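Local structure of cyclopenase asqI (Emericella nidulans, 5YY3) at residues S219-R224 with H505-M510; K461-Y467 with Q559-V565; S479-K483 with L517-S521. The protein catalyses the zinc-dependent ring contraction of 4'-methoxycyclopenin to 4'-methoxyviridicatin, with release of methyl isocyanate, in aspoquinolone biosynthesis. One frame throughout, in Å; residues are numbered along the deposited sequence.

Interaction 1 (S219-R224 with H505-M510); sequences SQMVAR and HSWIEM
The guanidinium of Arg-224 is covered on one face by the gamma methyl of Ile-508. CG2 of Ile-508 stands 3.2 Å above the guanidinium plane, over its centre, with Arg-224 CZ as one of its nearest atoms at 3.3 Å. The arginine chain is extended from CG to NE, and its aliphatic part crosses the isoleucine obliquely, CG of Arg-224 lying 3.9 Å from CD1 of Ile-508. At the guanidinium edge, NH2 of Arg-224 comes to 3.0 Å from the carbonyl O of Glu-509, close to the plane of the group, while SD of Met-510 approaches the same nitrogen obliquely. The buried charge has further partners: NH1 bonds to the carbonyl O of Met-562, and Trp-557 makes a cation-pi contact.

One turn earlier, Gln-220 turns its amide to the strand backbone. Its CG is anti to the backbone N (chi1 -166°) and the chain then bends at chi2, which brings OE1 to the N-H of Glu-509. That hydrogen bond is nearly straight, but its modelled length of 2.3 Å between Glu-509 N and Gln-220 OE1 is too short to be taken literally. NE2 of Gln-220 adds a weak bond to the carbonyl O of Trp-507. Ala-223 points its methyl at the carbonyl of His-505, CB to O 3.3 Å, and Ser-219 OG reaches that same carbonyl through a water whose second link is weak.

The contact joins two domains: helix 210-231 of the hemocyanin copper-type domain, which carries the zinc ligand His-218 just before Ser-219, packs on strand 508-517 of the Ig-like domain. The axes of 219-224 and 508-510 stand 100° apart. Strand 487-497 pairs with strand 508-517, while helix 391-410 touches Val-222 and His-505.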
ATOM      1  N   SER A 219       9.455 -29.779  -1.525  1.00 22.92           N
ATOM      2  CA  SER A 219       9.982 -28.941  -0.442  1.00 26.00           C
ATOM      3  C   SER A 219      10.937 -27.880  -0.966  1.00 26.68           C
ATOM      4  O   SER A 219      11.025 -26.777  -0.438  1.00 20.58           O
ATOM      5  CB  SER A 219      10.704 -29.776   0.608  1.00 23.20           C
ATOM      6  OG  SER A 219      11.283 -28.919   1.578  1.00 29.37           O
ATOM      7  N   GLN A 220      11.659 -28.233  -2.015  1.00 25.43           N
ATOM      8  CA  GLN A 220      12.646 -27.342  -2.573  1.00 23.41           C
ATOM      9  C   GLN A 220      11.916 -26.221  -3.360  1.00 28.87           C
ATOM     10  O   GLN A 220      12.315 -25.047  -3.290  1.00 23.94           O
ATOM     11  CB  GLN A 220      13.629 -28.175  -3.411  1.00 28.88           C
ATOM     12  CG  GLN A 220      14.928 -27.559  -3.843  1.00 35.35           C
ATOM     13  CD  GLN A 220      15.909 -27.202  -2.729  1.00 25.32           C
ATOM     14  OE1 GLN A 220      16.899 -26.532  -2.999  1.00 29.42           O
ATOM     15  NE2 GLN A 220      15.647 -27.623  -1.499  1.00 20.35           N
ATOM     16  N   MET A 221      10.809 -26.529  -4.045  1.00 24.14           N
ATOM     17  CA  MET A 221      10.116 -25.424  -4.718  1.00 27.80           C
ATOM     18  C   MET A 221       9.376 -24.516  -3.709  1.00 23.82           C
ATOM     19  O   MET A 221       9.305 -23.309  -3.917  1.00 21.22           O
ATOM     20  CB  MET A 221       9.159 -25.900  -5.851  1.00 23.03           C
ATOM     21  CG  MET A 221       8.294 -27.113  -5.661  1.00 30.86           C
ATOM     22  SD  MET A 221       7.684 -27.722  -7.287  1.00 36.22           S
ATOM     23  CE  MET A 221       9.254 -27.849  -8.129  1.00 35.27           C
ATOM     24  N   VAL A 222       8.885 -25.067  -2.605  1.00 22.62           N
ATOM     25  CA  VAL A 222       8.328 -24.246  -1.523  1.00 20.73           C
ATOM     26  C   VAL A 222       9.376 -23.288  -0.897  1.00 23.13           C
ATOM     27  O   VAL A 222       9.090 -22.101  -0.680  1.00 22.38           O
ATOM     28  CB  VAL A 222       7.720 -25.152  -0.430  1.00 20.66           C
ATOM     29  CG1 VAL A 222       7.519 -24.397   0.901  1.00 18.53           C
ATOM     30  CG2 VAL A 222       6.404 -25.747  -0.939  1.00 20.50           C
ATOM     31  N   ALA A 223      10.578 -23.786  -0.605  1.00 20.34           N
ATOM     32  CA  ALA A 223      11.636 -22.917  -0.075  1.00 23.79           C
ATOM     33  C   ALA A 223      11.948 -21.757  -1.033  1.00 17.27           C
ATOM     34  O   ALA A 223      12.114 -20.617  -0.620  1.00 18.85           O
ATOM     35  CB  ALA A 223      12.900 -23.728   0.207  1.00 23.36           C
ATOM     36  N   ARG A 224      12.010 -22.047  -2.323  1.00 18.49           N
ATOM     37  CA  ARG A 224      12.221 -21.010  -3.317  1.00 15.07           C
ATOM     38  C   ARG A 224      11.030 -20.022  -3.424  1.00 17.24           C
ATOM     39  O   ARG A 224      11.224 -18.798  -3.463  1.00 17.39           O
ATOM     40  CB  ARG A 224      12.505 -21.654  -4.674  1.00 16.66           C
ATOM     41  CG  ARG A 224      13.872 -22.343  -4.763  1.00 21.30           C
ATOM     42  CD  ARG A 224      14.108 -22.863  -6.172  1.00 21.46           C
ATOM     43  NE  ARG A 224      15.418 -23.488  -6.331  1.00 22.68           N
ATOM     44  CZ  ARG A 224      16.501 -22.842  -6.747  1.00 20.74           C
ATOM     45  NH1 ARG A 224      16.432 -21.546  -7.030  1.00 23.39           N
ATOM     46  NH2 ARG A 224      17.656 -23.477  -6.859  1.00 23.41           N
ATOM     47  N   HIS A 505      14.973 -26.434   6.152  1.00 25.19           N
ATOM     48  CA  HIS A 505      14.171 -26.618   4.952  1.00 23.37           C
ATOM     49  C   HIS A 505      14.093 -25.359   4.123  1.00 25.47           C
ATOM     50  O   HIS A 505      13.515 -25.371   3.034  1.00 25.00           O
ATOM     51  CB  HIS A 505      12.786 -27.108   5.349  1.00 25.15           C
ATOM     52  CG  HIS A 505      12.841 -28.275   6.278  1.00 30.44           C
ATOM     53  ND1 HIS A 505      12.920 -29.574   5.834  1.00 31.88           N
ATOM     54  CD2 HIS A 505      12.930 -28.333   7.632  1.00 27.61           C
ATOM     55  CE1 HIS A 505      13.020 -30.385   6.871  1.00 29.66           C
ATOM     56  NE2 HIS A 505      13.033 -29.653   7.972  1.00 27.27           N
ATOM     57  N   SER A 506      14.702 -24.283   4.626  1.00 23.19           N
ATOM     58  CA  SER A 506      14.758 -23.029   3.881  1.00 21.54           C
ATOM     59  C   SER A 506      16.000 -22.956   3.004  1.00 25.41           C
ATOM     60  O   SER A 506      16.129 -22.048   2.177  1.00 23.26           O
ATOM     61  CB  SER A 506      14.719 -21.836   4.826  1.00 25.56           C
ATOM     62  OG  SER A 506      13.419 -21.684   5.383  1.00 27.69           O
ATOM     63  N   TRP A 507      16.909 -23.910   3.173  1.00 20.29           N
ATOM     64  CA  TRP A 507      18.093 -23.917   2.355  1.00 20.58           C
ATOM     65  C   TRP A 507      17.759 -24.407   0.959  1.00 21.27           C
ATOM     66  O   TRP A 507      17.130 -25.454   0.782  1.00 24.16           O
ATOM     67  CB  TRP A 507      19.190 -24.759   3.008  1.00 19.41           C
ATOM     68  CG  TRP A 507      19.818 -24.008   4.115  1.00 17.52           C
ATOM     69  CD1 TRP A 507      19.416 -23.981   5.428  1.00 21.98           C
ATOM     70  CD2 TRP A 507      20.940 -23.117   4.020  1.00 18.52           C
ATOM     71  NE1 TRP A 507      20.234 -23.146   6.156  1.00 20.09           N
ATOM     72  CE2 TRP A 507      21.178 -22.604   5.315  1.00 22.00           C
ATOM     73  CE3 TRP A 507      21.777 -22.718   2.971  1.00 19.71           C
ATOM     74  CZ2 TRP A 507      22.211 -21.707   5.585  1.00 20.32           C
ATOM     75  CZ3 TRP A 507      22.810 -21.817   3.242  1.00 21.99           C
ATOM     76  CH2 TRP A 507      23.015 -21.325   4.538  1.00 21.82           C
ATOM     77  N   ILE A 508      18.180 -23.613  -0.017  1.00 21.59           N
ATOM     78  CA  ILE A 508      17.954 -23.856  -1.437  1.00 20.48           C
ATOM     79  C   ILE A 508      19.200 -24.469  -2.097  1.00 24.41           C
ATOM     80  O   ILE A 508      20.292 -23.895  -2.014  1.00 21.90           O
ATOM     81  CB  ILE A 508      17.621 -22.542  -2.156  1.00 20.35           C
ATOM     82  CG1 ILE A 508      16.331 -21.929  -1.609  1.00 20.08           C
ATOM     83  CG2 ILE A 508      17.586 -22.742  -3.661  1.00 18.86           C
ATOM     84  CD1 ILE A 508      16.063 -20.521  -2.133  1.00 23.84           C
ATOM     85  N   GLU A 509      19.046 -25.621  -2.754  1.00 23.11           N
ATOM     86  CA  GLU A 509      20.177 -26.271  -3.394  1.00 23.20           C
ATOM     87  C   GLU A 509      20.537 -25.558  -4.687  1.00 22.30           C
ATOM     88  O   GLU A 509      19.678 -25.302  -5.520  1.00 25.60           O
ATOM     89  CB  GLU A 509      19.890 -27.755  -3.669  1.00 26.90           C
ATOM     90  CG  GLU A 509      21.168 -28.546  -4.052  1.00 26.59           C
ATOM     91  CD  GLU A 509      20.889 -29.935  -4.612  1.00 32.16           C
ATOM     92  OE1 GLU A 509      19.713 -30.331  -4.625  1.00 33.13           O
ATOM     93  OE2 GLU A 509      21.844 -30.630  -5.055  1.00 31.66           O
ATOM     94  N   MET A 510      21.820 -25.256  -4.859  1.00 23.36           N
ATOM     95  CA  MET A 510      22.282 -24.484  -6.006  1.00 18.66           C
ATOM     96  C   MET A 510      23.246 -25.275  -6.888  1.00 21.77           C
ATOM     97  O   MET A 510      23.399 -24.990  -8.087  1.00 22.60           O
ATOM     98  CB  MET A 510      22.943 -23.190  -5.522  1.00 20.31           C
ATOM     99  CG  MET A 510      21.955 -22.231  -4.830  1.00 22.06           C
ATOM    100  SD  MET A 510      20.642 -21.701  -5.966  1.00 20.79           S
ATOM    101  CE  MET A 510      21.590 -20.594  -7.013  1.00 19.54           C
TER
HETATM  102  O   HOH W   1      14.009 -28.214   1.113  1.00 32.61           O

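Interaction 2 (K461-Y467 with Q559-V565); sequences KLGHEPY and QNLMLPV
Leu-462 and His-464 pack on Asn-560 and Leu-563 within the Ig-like domain of this hemocyanin-type fold, where the first part of strand 461-475 meets a 3-10 turn, 559-561, and the loop that follows it.

The apolar contacts form two groups. Leu-462 sends CD2 to CD2 of Leu-561 and CD1 to CG2 of Val-565, each pair 3.8 Å apart. Farther along, CD1 of Leu-563 lies 3.5 Å from Tyr-467 CE2, the two side chains running past each other in opposite directions. CD2 of Leu-563 lies 3.8 Å from CB of His-464, at the base of its imidazole, these side chains crossing at about a right angle. Met-562 crosses the tyrosine near its hydroxyl.

Among the polar contacts, ND1 of His-464 donates to the carbonyl O of Glu-465 (2.7 Å) within the same segment. Across the contact, NE2 makes a weak bond to the carbonyl O of Gln-559, which lies in the ring plane.

The charges sit at the strand's start. NZ of Lys-461 forms salt bridges with Glu-457, Asp-179 and Asp-181, and its chain crosses Asn-560 at about a right angle. Asn-560 ND2 also bonds to Asp-179. CG of Asn-560 lies between the backbone N and carbonyl carbon (chi1 68°), turning ND2 to Leu-462 O at 3.1 Å; the N-H...O angle is 159°, and the oxygen lies in the amide plane although ND2 stands above the plane of the carbonyl.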
ATOM      1  N   LYS A 461       9.164 -11.443 -16.665  1.00 20.70           N
ATOM      2  CA  LYS A 461       9.970 -12.632 -16.896  1.00 22.54           C
ATOM      3  C   LYS A 461      11.272 -12.459 -16.129  1.00 19.11           C
ATOM      4  O   LYS A 461      12.086 -11.613 -16.497  1.00 23.41           O
ATOM      5  CB  LYS A 461      10.266 -12.842 -18.386  1.00 24.37           C
ATOM      6  CG  LYS A 461      11.167 -14.049 -18.680  1.00 20.66           C
ATOM      7  CD  LYS A 461      10.446 -15.358 -18.342  1.00 24.31           C
ATOM      8  CE  LYS A 461      11.285 -16.582 -18.666  1.00 22.66           C
ATOM      9  NZ  LYS A 461      10.467 -17.835 -18.666  1.00 18.31           N
ATOM     10  N   LEU A 462      11.461 -13.228 -15.062  1.00 18.99           N
ATOM     11  CA  LEU A 462      12.659 -13.094 -14.238  1.00 20.22           C
ATOM     12  C   LEU A 462      13.869 -13.640 -14.996  1.00 21.77           C
ATOM     13  O   LEU A 462      13.748 -14.514 -15.856  1.00 22.21           O
ATOM     14  CB  LEU A 462      12.489 -13.817 -12.906  1.00 18.03           C
ATOM     15  CG  LEU A 462      13.688 -13.732 -11.944  1.00 22.15           C
ATOM     16  CD1 LEU A 462      13.962 -12.287 -11.547  1.00 20.25           C
ATOM     17  CD2 LEU A 462      13.489 -14.593 -10.699  1.00 13.67           C
ATOM     18  N   GLY A 463      15.036 -13.103 -14.684  1.00 23.93           N
ATOM     19  CA  GLY A 463      16.288 -13.594 -15.220  1.00 23.31           C
ATOM     20  C   GLY A 463      17.393 -13.092 -14.317  1.00 24.45           C
ATOM     21  O   GLY A 463      17.152 -12.294 -13.401  1.00 23.20           O
ATOM     22  N   HIS A 464      18.613 -13.552 -14.553  1.00 24.07           N
ATOM     23  CA  HIS A 464      19.720 -13.028 -13.774  1.00 26.55           C
ATOM     24  C   HIS A 464      20.969 -12.902 -14.634  1.00 25.53           C
ATOM     25  O   HIS A 464      21.142 -13.647 -15.605  1.00 25.49           O
ATOM     26  CB  HIS A 464      19.991 -13.925 -12.568  1.00 21.15           C
ATOM     27  CG  HIS A 464      20.476 -15.290 -12.942  1.00 23.75           C
ATOM     28  ND1 HIS A 464      21.797 -15.555 -13.228  1.00 21.85           N
ATOM     29  CD2 HIS A 464      19.814 -16.462 -13.100  1.00 23.41           C
ATOM     30  CE1 HIS A 464      21.931 -16.833 -13.536  1.00 23.29           C
ATOM     31  NE2 HIS A 464      20.743 -17.408 -13.460  1.00 22.44           N
ATOM     32  N   GLU A 465      21.835 -11.956 -14.281  1.00 24.30           N
ATOM     33  CA  GLU A 465      23.133 -11.861 -14.933  1.00 28.07           C
ATOM     34  C   GLU A 465      23.894 -13.136 -14.625  1.00 24.40           C
ATOM     35  O   GLU A 465      23.692 -13.729 -13.563  1.00 21.79           O
ATOM     36  CB  GLU A 465      23.927 -10.633 -14.462  1.00 26.14           C
ATOM     37  CG  GLU A 465      23.269  -9.295 -14.753  1.00 26.29           C
ATOM     38  CD  GLU A 465      22.944  -9.098 -16.221  1.00 33.23           C
ATOM     39  OE1 GLU A 465      23.601  -9.740 -17.078  1.00 36.18           O
ATOM     40  OE2 GLU A 465      22.019  -8.297 -16.512  1.00 40.87           O
ATOM     41  N   PRO A 466      24.766 -13.560 -15.555  1.00 24.80           N
ATOM     42  CA  PRO A 466      25.559 -14.779 -15.377  1.00 25.02           C
ATOM     43  C   PRO A 466      26.364 -14.749 -14.081  1.00 25.99           C
ATOM     44  O   PRO A 466      27.011 -13.744 -13.775  1.00 28.07           O
ATOM     45  CB  PRO A 466      26.481 -14.779 -16.598  1.00 24.18           C
ATOM     46  CG  PRO A 466      25.700 -14.023 -17.630  1.00 26.82           C
ATOM     47  CD  PRO A 466      24.990 -12.945 -16.875  1.00 21.59           C
ATOM     48  N   TYR A 467      26.296 -15.836 -13.315  1.00 23.48           N
ATOM     49  CA  TYR A 467      27.057 -15.924 -12.081  1.00 24.97           C
ATOM     50  C   TYR A 467      27.907 -17.191 -12.057  1.00 24.03           C
ATOM     51  O   TYR A 467      27.784 -18.079 -12.899  1.00 22.90           O
ATOM     52  CB  TYR A 467      26.138 -15.866 -10.846  1.00 17.94           C
ATOM     53  CG  TYR A 467      25.321 -17.115 -10.584  1.00 22.02           C
ATOM     54  CD1 TYR A 467      25.859 -18.185  -9.873  1.00 22.95           C
ATOM     55  CD2 TYR A 467      24.000 -17.219 -11.027  1.00 22.22           C
ATOM     56  CE1 TYR A 467      25.123 -19.340  -9.636  1.00 20.91           C
ATOM     57  CE2 TYR A 467      23.239 -18.371 -10.777  1.00 21.94           C
ATOM     58  CZ  TYR A 467      23.812 -19.428 -10.082  1.00 22.77           C
ATOM     59  OH  TYR A 467      23.090 -20.585  -9.831  1.00 26.38           O
ATOM     60  N   GLN A 559      16.930 -22.053 -15.372  1.00 21.26           N
ATOM     61  CA  GLN A 559      18.122 -21.223 -15.154  1.00 24.66           C
ATOM     62  C   GLN A 559      17.765 -19.771 -14.764  1.00 23.41           C
ATOM     63  O   GLN A 559      18.403 -19.179 -13.888  1.00 21.57           O
ATOM     64  CB  GLN A 559      19.007 -21.233 -16.413  1.00 25.61           C
ATOM     65  CG  GLN A 559      20.316 -20.449 -16.285  1.00 21.39           C
ATOM     66  CD  GLN A 559      21.161 -20.935 -15.120  1.00 23.86           C
ATOM     67  OE1 GLN A 559      21.610 -22.085 -15.093  1.00 24.53           O
ATOM     68  NE2 GLN A 559      21.363 -20.066 -14.135  1.00 21.70           N
ATOM     69  N   ASN A 560      16.730 -19.218 -15.395  1.00 21.67           N
ATOM     70  CA  ASN A 560      16.291 -17.860 -15.103  1.00 21.97           C
ATOM     71  C   ASN A 560      15.712 -17.680 -13.696  1.00 22.22           C
ATOM     72  O   ASN A 560      15.586 -16.543 -13.230  1.00 22.73           O
ATOM     73  CB  ASN A 560      15.249 -17.406 -16.112  1.00 17.27           C
ATOM     74  CG  ASN A 560      13.950 -18.157 -15.969  1.00 19.75           C
ATOM     75  OD1 ASN A 560      13.940 -19.383 -15.982  1.00 22.79           O
ATOM     76  ND2 ASN A 560      12.846 -17.429 -15.830  1.00 19.71           N
ATOM     77  N   LEU A 561      15.370 -18.782 -13.020  1.00 19.95           N
ATOM     78  CA  LEU A 561      14.843 -18.700 -11.657  1.00 20.72           C
ATOM     79  C   LEU A 561      15.832 -19.209 -10.628  1.00 19.81           C
ATOM     80  O   LEU A 561      15.465 -19.392  -9.468  1.00 21.83           O
ATOM     81  CB  LEU A 561      13.534 -19.502 -11.513  1.00 16.18           C
ATOM     82  CG  LEU A 561      12.399 -19.150 -12.459  1.00 16.50           C
ATOM     83  CD1 LEU A 561      11.160 -19.966 -12.121  1.00 19.89           C
ATOM     84  CD2 LEU A 561      12.104 -17.654 -12.395  1.00 17.87           C
ATOM     85  N   MET A 562      17.073 -19.460 -11.039  1.00 21.76           N
ATOM     86  CA  MET A 562      18.049 -20.065 -10.131  1.00 20.57           C
ATOM     87  C   MET A 562      18.298 -19.172  -8.940  1.00 21.57           C
ATOM     88  O   MET A 562      18.455 -19.641  -7.816  1.00 21.85           O
ATOM     89  CB  MET A 562      19.362 -20.360 -10.854  1.00 22.04           C
ATOM     90  CG  MET A 562      19.326 -21.659 -11.656  1.00 19.78           C
ATOM     91  SD  MET A 562      19.310 -23.101 -10.578  1.00 23.31           S
ATOM     92  CE  MET A 562      20.965 -23.000  -9.885  1.00 19.18           C
ATOM     93  N   LEU A 563      18.318 -17.869  -9.189  1.00 21.79           N
ATOM     94  CA  LEU A 563      18.515 -16.903  -8.115  1.00 21.96           C
ATOM     95  C   LEU A 563      17.184 -16.366  -7.613  1.00 20.15           C
ATOM     96  O   LEU A 563      16.336 -15.987  -8.416  1.00 21.06           O
ATOM     97  CB  LEU A 563      19.397 -15.752  -8.600  1.00 18.28           C
ATOM     98  CG  LEU A 563      20.865 -15.613  -8.214  1.00 20.48           C
ATOM     99  CD1 LEU A 563      21.558 -16.934  -8.117  1.00 21.37           C
ATOM    100  CD2 LEU A 563      21.562 -14.704  -9.208  1.00 24.26           C
ATOM    101  N   PRO A 564      16.995 -16.328  -6.285  1.00 18.75           N
ATOM    102  CA  PRO A 564      15.897 -15.513  -5.761  1.00 19.58           C
ATOM    103  C   PRO A 564      16.014 -14.097  -6.306  1.00 19.28           C
ATOM    104  O   PRO A 564      17.129 -13.653  -6.514  1.00 17.98           O
ATOM    105  CB  PRO A 564      16.119 -15.557  -4.253  1.00 20.28           C
ATOM    106  CG  PRO A 564      16.783 -16.898  -4.029  1.00 17.99           C
ATOM    107  CD  PRO A 564      17.683 -17.080  -5.223  1.00 20.65           C
ATOM    108  N   VAL A 565      14.895 -13.424  -6.551  1.00 19.43           N
ATOM    109  CA  VAL A 565      14.892 -12.125  -7.219  1.00 22.34           C
ATOM    110  C   VAL A 565      15.702 -11.051  -6.442  1.00 23.03           C
ATOM    111  O   VAL A 565      16.308 -10.165  -7.052  1.00 20.70           O
ATOM    112  CB  VAL A 565      13.427 -11.645  -7.465  1.00 18.74           C
ATOM    113  CG1 VAL A 565      12.685 -11.420  -6.158  1.00 19.54           C
ATOM    114  CG2 VAL A 565      13.374 -10.391  -8.345  1.00 16.20           C
TER

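Interaction 3 (S479-K483 with L517-S521); sequences SPPSK and LTDES
Polyproline-like torsions at Pro-481 (psi 149°) and a psi near zero at Thr-518 (6°) that bends the chain bring the pyrrolidine ring of the first against the backbone of the second loop. The contact joins two loops at one end of the Ig-like beta domain: 479-483 leads from strand 461-475 to strand 487-497. The other loop, residues 517-521, connects strand 508-517 to strand 523-528. The closest alpha carbons are those of Ser-482 and Thr-518, 4.2 Å apart.

The ring of Pro-481 spans the bend. Its CG sits 3.0 Å from the carbonyl O of Asp-519, and its CB lies 3.6 Å from the carbonyl O of Leu-517; a looser apolar contact joins CG of Pro-481 to CB of Leu-517 at 4.3 Å. Pro-481 also touches Ser-475 of strand 461-475 and Gln-487 of strand 487-497. Pro-480 offers its ring to Glu-520 instead: the two side chains lie side by side and point the same way, CB of Pro-480 meeting OE2 of Glu-520 at 3.5 Å.

No hydrogen bond links the two segments. The evidence is instead van der Waals contact and one CA-H...O approach, from CA of Ser-482 to O of Thr-518 at 3.2 Å with an angle of 132° at the hydrogen. OG of Ser-482 is hydrogen-bonded to the backbone N of Asn-485. The carbonyls of Pro-481 and Thr-518 approach as two acceptors. CG2 of Thr-518, anti to its carbonyl carbon, comes to rest 3.5 Å from the carbonyl O of Ser-482.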
ATOM      1  N   SER A 479      47.394 -40.047   3.397  1.00 41.56           N
ATOM      2  CA  SER A 479      48.226 -40.164   2.204  1.00 45.14           C
ATOM      3  C   SER A 479      47.989 -38.954   1.303  1.00 44.70           C
ATOM      4  O   SER A 479      46.847 -38.640   0.971  1.00 46.62           O
ATOM      5  CB  SER A 479      47.924 -41.463   1.447  1.00 46.08           C
ATOM      6  OG  SER A 479      48.319 -42.608   2.186  1.00 49.58           O
ATOM      7  N   PRO A 480      49.061 -38.258   0.912  1.00 49.85           N
ATOM      8  CA  PRO A 480      48.860 -37.114   0.010  1.00 47.59           C
ATOM      9  C   PRO A 480      48.215 -37.582  -1.283  1.00 44.42           C
ATOM     10  O   PRO A 480      48.616 -38.615  -1.814  1.00 50.42           O
ATOM     11  CB  PRO A 480      50.282 -36.587  -0.243  1.00 44.09           C
ATOM     12  CG  PRO A 480      51.118 -37.166   0.877  1.00 52.82           C
ATOM     13  CD  PRO A 480      50.480 -38.485   1.237  1.00 44.54           C
ATOM     14  N   PRO A 481      47.201 -36.862  -1.769  1.00 44.94           N
ATOM     15  CA  PRO A 481      46.640 -37.298  -3.052  1.00 43.18           C
ATOM     16  C   PRO A 481      47.697 -37.206  -4.146  1.00 40.99           C
ATOM     17  O   PRO A 481      48.572 -36.355  -4.061  1.00 42.03           O
ATOM     18  CB  PRO A 481      45.475 -36.320  -3.298  1.00 40.51           C
ATOM     19  CG  PRO A 481      45.655 -35.215  -2.315  1.00 41.26           C
ATOM     20  CD  PRO A 481      46.453 -35.747  -1.165  1.00 41.18           C
ATOM     21  N   SER A 482      47.612 -38.080  -5.143  1.00 42.15           N
ATOM     22  CA  SER A 482      48.583 -38.124  -6.238  1.00 43.83           C
ATOM     23  C   SER A 482      47.861 -38.386  -7.548  1.00 39.76           C
ATOM     24  O   SER A 482      46.655 -38.619  -7.554  1.00 44.84           O
ATOM     25  CB  SER A 482      49.618 -39.214  -5.997  1.00 39.11           C
ATOM     26  OG  SER A 482      48.973 -40.475  -5.894  1.00 45.83           O
ATOM     27  N   LYS A 483      48.591 -38.368  -8.655  1.00 40.95           N
ATOM     28  CA  LYS A 483      47.978 -38.718  -9.926  1.00 43.64           C
ATOM     29  C   LYS A 483      47.695 -40.221  -9.941  1.00 47.11           C
ATOM     30  O   LYS A 483      46.791 -40.683 -10.643  1.00 46.85           O
ATOM     31  CB  LYS A 483      48.864 -38.299 -11.106  1.00 48.44           C
ATOM     32  CG  LYS A 483      48.331 -37.035 -11.814  1.00 61.47           C
ATOM     33  CD  LYS A 483      49.284 -36.431 -12.850  1.00 58.83           C
ATOM     34  CE  LYS A 483      48.493 -35.654 -13.915  1.00 63.58           C
ATOM     35  NZ  LYS A 483      49.205 -35.528 -15.228  1.00 62.55           N
ATOM     36  N   LEU A 517      41.240 -34.297  -6.493  1.00 38.03           N
ATOM     37  CA  LEU A 517      42.532 -33.731  -6.134  1.00 37.23           C
ATOM     38  C   LEU A 517      43.651 -34.714  -6.464  1.00 40.83           C
ATOM     39  O   LEU A 517      43.497 -35.930  -6.328  1.00 41.42           O
ATOM     40  CB  LEU A 517      42.575 -33.351  -4.648  1.00 35.39           C
ATOM     41  CG  LEU A 517      41.484 -32.388  -4.161  1.00 35.19           C
ATOM     42  CD1 LEU A 517      41.717 -31.998  -2.712  1.00 28.66           C
ATOM     43  CD2 LEU A 517      41.405 -31.155  -5.062  1.00 33.92           C
ATOM     44  N   THR A 518      44.779 -34.175  -6.905  1.00 44.08           N
ATOM     45  CA  THR A 518      45.951 -34.988  -7.199  1.00 41.95           C
ATOM     46  C   THR A 518      47.215 -34.432  -6.521  1.00 41.87           C
ATOM     47  O   THR A 518      48.302 -34.947  -6.744  1.00 47.78           O
ATOM     48  CB  THR A 518      46.155 -35.101  -8.727  1.00 43.75           C
ATOM     49  OG1 THR A 518      46.041 -33.805  -9.324  1.00 47.85           O
ATOM     50  CG2 THR A 518      45.082 -35.984  -9.333  1.00 44.96           C
ATOM     51  N   ASP A 519      47.055 -33.401  -5.685  1.00 39.80           N
ATOM     52  CA  ASP A 519      48.170 -32.741  -4.986  1.00 42.87           C
ATOM     53  C   ASP A 519      47.854 -32.430  -3.541  1.00 42.51           C
ATOM     54  O   ASP A 519      46.703 -32.492  -3.111  1.00 40.56           O
ATOM     55  CB  ASP A 519      48.560 -31.401  -5.639  1.00 50.19           C
ATOM     56  CG  ASP A 519      49.258 -31.572  -6.947  1.00 55.14           C
ATOM     57  OD1 ASP A 519      49.746 -32.694  -7.211  1.00 56.72           O
ATOM     58  OD2 ASP A 519      49.336 -30.576  -7.701  1.00 57.95           O
ATOM     59  N   GLU A 520      48.895 -32.010  -2.827  1.00 42.73           N
ATOM     60  CA  GLU A 520      48.806 -31.532  -1.457  1.00 45.98           C
ATOM     61  C   GLU A 520      48.305 -30.095  -1.392  1.00 41.39           C
ATOM     62  O   GLU A 520      47.904 -29.622  -0.332  1.00 41.00           O
ATOM     63  CB  GLU A 520      50.180 -31.596  -0.789  1.00 46.69           C
ATOM     64  CG  GLU A 520      51.177 -32.475  -1.524  1.00 59.11           C
ATOM     65  CD  GLU A 520      52.274 -32.989  -0.617  1.00 67.70           C
ATOM     66  OE1 GLU A 520      52.656 -32.255   0.323  1.00 68.65           O
ATOM     67  OE2 GLU A 520      52.735 -34.135  -0.835  1.00 67.93           O
ATOM     68  N   SER A 521      48.366 -29.391  -2.515  1.00 33.72           N
ATOM     69  CA  SER A 521      48.148 -27.948  -2.501  1.00 39.95           C
ATOM     70  C   SER A 521      46.680 -27.549  -2.708  1.00 35.84           C
ATOM     71  O   SER A 521      45.873 -28.317  -3.234  1.00 36.47           O
ATOM     72  CB  SER A 521      49.026 -27.284  -3.565  1.00 41.32           C
ATOM     73  OG  SER A 521      48.852 -27.914  -4.826  1.00 43.14           O
TER

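In the fold
Interactions 1 and 2 are buried and adjoin each other, their centres 15 Å apart: the hydrogen bond from Arg-224 to Met-562 joins them, and the CE of Met-510 packs on Tyr-467 OH. Both reach the same sheet, but interaction 1 brings a helix of the copper-type domain to it, whereas interaction 2 stays within the Ig-like domain. Their chemistry mixes apolar packing with side-chain bonds to backbone and, in each, a charged side chain whose strongest partners lie outside the pair. Interaction 3, about 35 Å from interaction 1 between centres, is a partly buried, surface-side meeting of two loops, made by proline rings and backbone oxygens without hydrogen bonds across it.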